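Local coordinates for iron-binding protein (Staphylococcus epidermidis, PDB 4M7O) that probably binds iron, perhaps as a chelated complex, as a solute-binding protein of the periplasmic type serving uptake into the cell, at residues Glu118-Phe123 with Glu138-Thr143; Lys144-Lys149 with Arg263-Leu268. All coordinates share one frame; numbering follows the deposited sequence.

Both contacts use the long helix 133-152, one after the other along its length. Contact 1 packs residues 138-143 against helix 116-129 running the other way; contact 2 packs residues 144-149 against the start of helix 264-275, running nearly the same way. All five touching residues of contact 1 are buried, and its chemistry is aromatic and aliphatic. Contact 2 is apolar on one flank only: Asn146 and Asp265, both partly exposed, make the other, with a bridging water. The two touch at Tyr120, whose OH lies 3.5 Å from Val147 CG2, and at Thr143, whose CG2 lies 3.7 Å from Ile264 CD1.

Contact 1 of 2, residues Glu118-Phe123 with Glu138-Thr143; sequences ETYDTF and ELVDET
The helical segments 118-123 and 138-143 run antiparallel, their N-to-C directions 154° apart and their axes 9.5 Å at closest approach. The backbones come nearest at Tyr120 and Val140, 5.8 Å between their CA atoms. No hydrogen bond crosses; two aromatic rings of helix 116-129 do most of the work. Phe123 points at the partner helix, and Leu139 comes in at about a right angle to it, laying CD2 over one ring face in a CH-pi contact 4.0 Å from the centroid. Thr119 O lies above the opposite face, both atoms displaced toward the rim, so the ring has its own helix on one face and Leu139 on the other. Val140 divides its branches: CG1 sits over a face of the Tyr120 ring, while CG2 reaches Phe123 CB at 3.7 Å. Thr143 fits between the two rings, its methyl CG2 meeting Tyr120 CE1 at the ring edge, 3.6 Å away. That methyl stands opposite the backbone N (chi1 -56° for OG1), which turns the hydroxyl back to its own helix. There OG1 donates to Leu139 O over 2.6 Å, and the same carbonyl accepts from Thr143 N. The polar group is satisfied locally within an otherwise apolar interface. Consecutive helices packed antiparallel through a short connection form a helical hairpin; here its second arm is the long helix that spans the two lobes of this periplasmic binding protein fold.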
# COMPACT_ATOMS: atom_id res chain seq x y z
N GLU A 118 8.30 6.51 -4.89
CA GLU A 118 8.47 6.84 -3.49
C GLU A 118 8.72 5.56 -2.70
O GLU A 118 9.40 5.57 -1.69
CB GLU A 118 7.24 7.59 -2.95
CG GLU A 118 7.22 9.07 -3.30
CD GLU A 118 5.88 9.73 -2.99
OE1 GLU A 118 5.48 10.65 -3.73
OE2 GLU A 118 5.23 9.32 -2.00
N THR A 119 8.15 4.46 -3.19
CA THR A 119 8.40 3.16 -2.58
C THR A 119 9.88 2.82 -2.71
O THR A 119 10.51 2.39 -1.74
CB THR A 119 7.54 2.07 -3.24
OG1 THR A 119 6.16 2.39 -3.05
CG2 THR A 119 7.85 0.70 -2.63
N TYR A 120 10.43 3.02 -3.91
CA TYR A 120 11.85 2.81 -4.15
C TYR A 120 12.65 3.70 -3.22
O TYR A 120 13.67 3.27 -2.68
CB TYR A 120 12.22 3.14 -5.60
CG TYR A 120 11.56 2.27 -6.65
CD1 TYR A 120 11.09 0.99 -6.36
CD2 TYR A 120 11.40 2.74 -7.95
CE1 TYR A 120 10.48 0.20 -7.34
CE2 TYR A 120 10.79 1.97 -8.93
CZ TYR A 120 10.34 0.70 -8.63
OH TYR A 120 9.74 -0.03 -9.62
N ASP A 121 12.18 4.93 -3.03
CA ASP A 121 12.82 5.84 -2.08
C ASP A 121 12.98 5.19 -0.71
O ASP A 121 14.05 5.26 -0.13
CB ASP A 121 12.05 7.15 -1.92
CG ASP A 121 12.27 8.10 -3.08
OD1 ASP A 121 13.17 7.84 -3.92
OD2 ASP A 121 11.54 9.11 -3.15
N THR A 122 11.93 4.56 -0.20
CA THR A 122 12.04 3.99 1.15
C THR A 122 12.98 2.80 1.18
O THR A 122 13.60 2.52 2.22
CB THR A 122 10.68 3.58 1.75
OG1 THR A 122 10.19 2.42 1.07
CG2 THR A 122 9.67 4.73 1.67
N PHE A 123 13.10 2.09 0.06
CA PHE A 123 14.05 0.97 -0.00
C PHE A 123 15.43 1.53 0.28
O PHE A 123 16.14 1.02 1.13
CB PHE A 123 14.05 0.29 -1.37
CG PHE A 123 12.77 -0.44 -1.71
CD1 PHE A 123 11.72 -0.48 -0.81
CD2 PHE A 123 12.63 -1.08 -2.93
CE1 PHE A 123 10.54 -1.15 -1.12
CE2 PHE A 123 11.45 -1.75 -3.26
CZ PHE A 123 10.40 -1.79 -2.35
N GLU A 138 20.16 -3.35 -5.10
CA GLU A 138 19.75 -4.58 -5.76
C GLU A 138 18.24 -4.77 -5.63
O GLU A 138 17.57 -5.18 -6.58
CB GLU A 138 20.53 -5.77 -5.19
CG GLU A 138 22.03 -5.67 -5.45
CD GLU A 138 22.82 -6.85 -4.90
OE1 GLU A 138 22.22 -7.72 -4.23
OE2 GLU A 138 24.05 -6.91 -5.13
N LEU A 139 17.70 -4.46 -4.45
CA LEU A 139 16.27 -4.57 -4.22
C LEU A 139 15.48 -3.61 -5.10
O LEU A 139 14.40 -3.96 -5.60
CB LEU A 139 15.96 -4.32 -2.74
CG LEU A 139 14.47 -4.23 -2.42
CD1 LEU A 139 13.78 -5.54 -2.74
CD2 LEU A 139 14.27 -3.87 -0.96
N VAL A 140 16.00 -2.40 -5.29
CA VAL A 140 15.31 -1.42 -6.12
C VAL A 140 15.34 -1.89 -7.56
O VAL A 140 14.31 -1.87 -8.24
CB VAL A 140 15.94 -0.01 -6.02
CG1 VAL A 140 15.46 0.88 -7.16
CG2 VAL A 140 15.60 0.63 -4.68
N ASP A 141 16.51 -2.32 -8.01
CA ASP A 141 16.68 -2.76 -9.39
C ASP A 141 15.81 -3.96 -9.75
O ASP A 141 15.23 -4.01 -10.84
CB ASP A 141 18.15 -3.07 -9.68
CG ASP A 141 19.02 -1.83 -9.68
OD1 ASP A 141 18.47 -0.73 -9.94
OD2 ASP A 141 20.24 -1.95 -9.43
N GLU A 142 15.71 -4.93 -8.85
CA GLU A 142 14.93 -6.13 -9.12
C GLU A 142 13.45 -5.80 -9.12
O GLU A 142 12.67 -6.34 -9.91
CB GLU A 142 15.24 -7.22 -8.10
CG GLU A 142 14.73 -8.59 -8.52
CD GLU A 142 13.85 -9.24 -7.47
OE1 GLU A 142 13.55 -10.44 -7.61
OE2 GLU A 142 13.46 -8.54 -6.51
N THR A 143 13.06 -4.89 -8.24
CA THR A 143 11.67 -4.49 -8.15
C THR A 143 11.26 -3.69 -9.40
O THR A 143 10.17 -3.88 -9.92
CB THR A 143 11.41 -3.68 -6.88
OG1 THR A 143 11.82 -4.45 -5.74
CG2 THR A 143 9.95 -3.34 -6.77

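Contact 2 of 2, residues Lys144-Lys149 with Arg263-Leu268; sequences KHNVDK and RIDEGL
Val147 and Asp265 bring the two helices closest, their CA atoms 4.8 Å apart, and Val147 spreads its two methyls over different neighbours. CG1, swung away from the backbone N (chi1 170°), meets Leu268 CD2 at 3.9 Å, the two side chains crossing at about a right angle. CG2, the other branch, reaches Ile264 CD1 at 4.0 Å; this pair meets at a slant. Ile264 does not aim its CB at the partner helix, but its far end, CD1, comes over to it. Segments 144-149 and 264-268 run almost parallel, 10° between their directions and 8.8 Å between axes. The helix linking the lobes is here packed against the start of the C-terminal helix 264-275, which comes alongside it after the last strand of the second lobe. Phe181 and Met185 of helix 181-188 add to the apolar side, touching Ile264 and Leu268 respectively. On the more polar flank, Asn146 and Asp265 point toward each other's helix, and the Asn146 CB methylene lies over the face of the Asp265 carboxylate, 3.6 Å from CG. Asp265 CG sits between its own backbone N and carbonyl carbon (chi1 67°), which brings the carboxylate up against Asn146. No direct hydrogen bond joins the segments; instead one water donates to both Asn146 O and Asp265 OD2, at 2.9 Å each, tying a main-chain carbonyl to the carboxylate.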
# COMPACT_ATOMS: atom_id res chain seq x y z
N LYS A 144 12.15 -2.82 -9.88
CA LYS A 144 11.90 -2.10 -11.12
C LYS A 144 11.69 -3.10 -12.26
O LYS A 144 10.79 -2.93 -13.07
CB LYS A 144 13.08 -1.18 -11.46
CG LYS A 144 13.01 0.19 -10.82
CD LYS A 144 14.31 0.97 -11.00
CE LYS A 144 14.22 2.37 -10.40
NZ LYS A 144 15.51 3.11 -10.44
N HIS A 145 12.53 -4.13 -12.30
CA HIS A 145 12.44 -5.13 -13.35
C HIS A 145 11.06 -5.78 -13.37
O HIS A 145 10.44 -5.92 -14.42
CB HIS A 145 13.51 -6.21 -13.17
CG HIS A 145 13.40 -7.32 -14.16
ND1 HIS A 145 13.75 -7.18 -15.49
CD2 HIS A 145 12.98 -8.60 -14.03
CE1 HIS A 145 13.55 -8.32 -16.13
NE2 HIS A 145 13.08 -9.20 -15.26
N ASN A 146 10.56 -6.17 -12.21
CA ASN A 146 9.26 -6.82 -12.14
C ASN A 146 8.13 -5.87 -12.49
O ASN A 146 7.16 -6.27 -13.14
CB ASN A 146 9.05 -7.43 -10.76
CG ASN A 146 10.06 -8.50 -10.44
OD1 ASN A 146 10.52 -9.21 -11.33
ND2 ASN A 146 10.42 -8.62 -9.17
N VAL A 147 8.24 -4.63 -12.03
CA VAL A 147 7.24 -3.61 -12.32
C VAL A 147 7.22 -3.33 -13.82
O VAL A 147 6.16 -3.34 -14.44
CB VAL A 147 7.49 -2.32 -11.53
CG1 VAL A 147 6.61 -1.19 -12.02
CG2 VAL A 147 7.27 -2.55 -10.02
N ASP A 148 8.39 -3.11 -14.40
CA ASP A 148 8.50 -2.81 -15.83
C ASP A 148 7.94 -3.93 -16.69
O ASP A 148 7.43 -3.69 -17.79
CB ASP A 148 9.96 -2.54 -16.22
CG ASP A 148 10.52 -1.30 -15.54
OD1 ASP A 148 9.75 -0.56 -14.89
OD2 ASP A 148 11.75 -1.06 -15.67
N LYS A 149 8.04 -5.16 -16.20
CA LYS A 149 7.45 -6.30 -16.87
C LYS A 149 5.92 -6.18 -16.94
O LYS A 149 5.33 -6.41 -17.99
CB LYS A 149 7.86 -7.59 -16.16
CG LYS A 149 7.54 -8.86 -16.91
CD LYS A 149 8.25 -10.05 -16.26
N ARG A 263 6.87 -6.39 -3.08
CA ARG A 263 5.94 -7.12 -3.95
C ARG A 263 4.90 -6.21 -4.64
O ARG A 263 3.84 -6.69 -5.05
CB ARG A 263 5.27 -8.27 -3.18
CG ARG A 263 6.26 -9.33 -2.63
CD ARG A 263 5.55 -10.40 -1.80
NE ARG A 263 4.92 -9.84 -0.60
CZ ARG A 263 3.70 -10.17 -0.16
NH1 ARG A 263 2.98 -11.07 -0.81
NH2 ARG A 263 3.22 -9.60 0.93
N ILE A 264 5.22 -4.93 -4.80
CA ILE A 264 4.31 -4.00 -5.49
C ILE A 264 3.96 -4.42 -6.91
O ILE A 264 2.93 -4.01 -7.44
CB ILE A 264 4.87 -2.58 -5.63
CG1 ILE A 264 6.38 -2.61 -5.84
CG2 ILE A 264 4.48 -1.71 -4.45
CD1 ILE A 264 6.96 -1.28 -6.22
N ASP A 265 4.84 -5.19 -7.55
CA ASP A 265 4.57 -5.62 -8.92
C ASP A 265 3.33 -6.51 -8.94
O ASP A 265 2.54 -6.47 -9.89
CB ASP A 265 5.77 -6.35 -9.52
CG ASP A 265 6.04 -7.68 -8.85
OD1 ASP A 265 6.42 -7.67 -7.66
OD2 ASP A 265 5.88 -8.74 -9.50
N GLU A 266 3.15 -7.30 -7.89
CA GLU A 266 1.99 -8.17 -7.81
C GLU A 266 0.71 -7.34 -7.67
O GLU A 266 -0.29 -7.61 -8.34
CB GLU A 266 2.17 -9.18 -6.66
CG GLU A 266 3.45 -10.00 -6.82
CD GLU A 266 3.78 -10.87 -5.61
OE1 GLU A 266 2.97 -10.90 -4.66
OE2 GLU A 266 4.85 -11.52 -5.61
N GLY A 267 0.75 -6.30 -6.84
CA GLY A 267 -0.37 -5.39 -6.72
C GLY A 267 -0.68 -4.69 -8.03
O GLY A 267 -1.84 -4.62 -8.45
N LEU A 268 0.36 -4.20 -8.70
CA LEU A 268 0.19 -3.56 -10.00
C LEU A 268 -0.41 -4.53 -11.01
O LEU A 268 -1.22 -4.13 -11.85
CB LEU A 268 1.52 -3.02 -10.53
CG LEU A 268 1.45 -2.16 -11.79
CD1 LEU A 268 0.77 -0.84 -11.46
CD2 LEU A 268 2.82 -1.91 -12.37
O HOH W 1 6.24 -8.94 -12.36